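Local coordinates for type III effector Xcv3220-like C-terminal domain-containing protein (Xanthomonas campestris pv. vesicatoria, PDB 4FC9) that is a type III effector secreted into the plant host, probably acting there as an E3 ubiquitin ligase through this C-terminal domain, at residues R82-E87 and A131-V136. Numbering follows the deposited sequence.
Sequences RDMLAE and AHLGIV. With EDO (1,2-ethanediol), chain E.
L133 reaches out of the loop that follows helix 112-129 and lays its side chain against M84 and L85 of helix 79-88, a buried loop-on-helix packing in the all-helical, bilobal C-terminal domain. The side chains meet through apolar contacts alone, and no hydrogen bond joins the two segments. The CD1 methyl of L133 sits 4.0 Å from CB of M84, a selenomethionine, so that residue is met at its root rather than at its selenium. L85 crosses the L133 side chain at about a right angle. Its CB does not point at the loop, but chi1 of -85° swings CG that way, and CD2 comes within 4.1 Å of L133 CB and just as near L133 O.

E87 forms a salt bridge with R165, and on the side of helix 79-88 turned away from L133 an ethanediol, probably from the crystallisation liquor, gives its O1 hydrogen to D83 OD1 at 2.8 Å. In the loop, I135 CG2 lies 3.8 Å above the plane of the H132 ring, offset toward its rim, F93 meets that ring edge-to-face, and the G134 backbone N donates to H132 ND1 at 2.9 Å, 18° out of the ring plane.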
loop_
_atom_site.group_PDB
_atom_site.type_symbol
_atom_site.label_atom_id
_atom_site.label_comp_id
_atom_site.label_asym_id
_atom_site.label_seq_id
_atom_site.Cartn_x
_atom_site.Cartn_y
_atom_site.Cartn_z
ATOM N N ARG A 82 1.515 12.227 6.955
ATOM C CA ARG A 82 2.664 12.371 7.832
ATOM C C ARG A 82 2.743 11.141 8.732
ATOM O O ARG A 82 3.830 10.625 8.984
ATOM C CB ARG A 82 2.592 13.665 8.653
ATOM C CG ARG A 82 3.913 14.018 9.331
ATOM C CD ARG A 82 3.913 15.411 9.983
ATOM N NE ARG A 82 4.409 16.468 9.097
ATOM C CZ ARG A 82 5.690 16.812 8.967
ATOM N NH1 ARG A 82 6.629 16.179 9.659
ATOM N NH2 ARG A 82 6.037 17.789 8.140
ATOM N N ASP A 83 1.585 10.662 9.187
ATOM C CA ASP A 83 1.510 9.465 10.031
ATOM C C ASP A 83 2.022 8.227 9.312
ATOM O O ASP A 83 2.849 7.487 9.839
ATOM C CB ASP A 83 0.073 9.196 10.482
ATOM C CG ASP A 83 -0.428 10.210 11.481
ATOM O OD1 ASP A 83 0.392 10.971 12.035
ATOM O OD2 ASP A 83 -1.653 10.238 11.720
HETATM N N MSE A 84 1.506 7.997 8.112
HETATM C CA MSE A 84 1.842 6.791 7.364
HETATM C C MSE A 84 3.283 6.808 6.890
HETATM O O MSE A 84 3.912 5.764 6.786
HETATM C CB MSE A 84 0.888 6.598 6.190
HETATM C CG MSE A 84 -0.525 6.262 6.626
HETATM SE SE MSE A 84 -1.559 5.459 5.193
HETATM C CE MSE A 84 -1.498 6.936 3.954
ATOM N N LEU A 85 3.804 7.996 6.614
ATOM C CA LEU A 85 5.221 8.141 6.301
ATOM C C LEU A 85 6.067 7.566 7.431
ATOM O O LEU A 85 6.987 6.791 7.191
ATOM C CB LEU A 85 5.580 9.609 6.035
ATOM C CG LEU A 85 5.341 10.107 4.603
ATOM C CD1 LEU A 85 5.468 11.621 4.503
ATOM C CD2 LEU A 85 6.297 9.420 3.632
ATOM N N ALA A 86 5.736 7.927 8.665
ATOM C CA ALA A 86 6.471 7.433 9.824
ATOM C C ALA A 86 6.331 5.925 9.995
ATOM O O ALA A 86 7.316 5.240 10.272
ATOM C CB ALA A 86 6.030 8.158 11.086
ATOM N N GLU A 87 5.110 5.419 9.834
ATOM C CA GLU A 87 4.850 3.982 9.917
ATOM C C GLU A 87 5.684 3.202 8.904
ATOM O O GLU A 87 6.173 2.115 9.196
ATOM C CB GLU A 87 3.365 3.681 9.695
ATOM C CG GLU A 87 2.462 4.089 10.835
ATOM C CD GLU A 87 0.999 3.858 10.524
ATOM O OE1 GLU A 87 0.701 3.188 9.516
ATOM O OE2 GLU A 87 0.143 4.352 11.280
ATOM N N ALA A 131 4.479 -2.000 -1.700
ATOM C CA ALA A 131 3.165 -1.372 -1.561
ATOM C C ALA A 131 3.091 -0.502 -0.312
ATOM O O ALA A 131 2.189 -0.658 0.509
ATOM C CB ALA A 131 2.074 -2.426 -1.536
ATOM N N HIS A 132 4.047 0.411 -0.170
ATOM C CA HIS A 132 4.064 1.336 0.962
ATOM C C HIS A 132 4.936 2.562 0.692
ATOM O O HIS A 132 5.594 2.654 -0.345
ATOM C CB HIS A 132 4.479 0.624 2.257
ATOM C CG HIS A 132 5.880 0.103 2.248
ATOM N ND1 HIS A 132 6.971 0.900 2.517
ATOM C CD2 HIS A 132 6.372 -1.139 2.018
ATOM C CE1 HIS A 132 8.074 0.175 2.449
ATOM N NE2 HIS A 132 7.736 -1.065 2.146
ATOM N N LEU A 133 4.926 3.506 1.628
ATOM C CA LEU A 133 5.537 4.816 1.424
ATOM C C LEU A 133 6.981 4.892 1.893
ATOM O O LEU A 133 7.566 5.967 1.926
ATOM C CB LEU A 133 4.714 5.903 2.125
ATOM C CG LEU A 133 3.322 6.206 1.569
ATOM C CD1 LEU A 133 2.545 7.046 2.553
ATOM C CD2 LEU A 133 3.430 6.911 0.229
ATOM N N GLY A 134 7.557 3.753 2.247
ATOM C CA GLY A 134 8.901 3.734 2.798
ATOM C C GLY A 134 9.948 3.137 1.882
ATOM O O GLY A 134 11.049 2.809 2.322
ATOM N N ILE A 135 9.610 3.002 0.605
ATOM C CA ILE A 135 10.521 2.413 -0.365
ATOM C C ILE A 135 11.639 3.377 -0.750
ATOM O O ILE A 135 11.497 4.595 -0.633
ATOM C CB ILE A 135 9.773 1.954 -1.626
ATOM C CG1 ILE A 135 9.120 3.149 -2.324
ATOM C CG2 ILE A 135 8.727 0.896 -1.266
ATOM C CD1 ILE A 135 8.472 2.797 -3.645
ATOM N N VAL A 136 12.757 2.825 -1.206
ATOM C CA VAL A 136 13.921 3.638 -1.526
ATOM C C VAL A 136 14.275 3.591 -3.011
ATOM O O VAL A 136 13.926 2.640 -3.712
ATOM C CB VAL A 136 15.144 3.237 -0.665
ATOM C CG1 VAL A 136 14.889 3.577 0.796
ATOM C CG2 VAL A 136 15.457 1.756 -0.830
HETATM C C1 EDO E . 0.670 14.429 11.831
HETATM O O1 EDO E . -0.184 13.599 12.624
HETATM C C2 EDO E . 0.149 15.862 11.854
HETATM O O2 EDO E . 0.977 16.682 11.022
#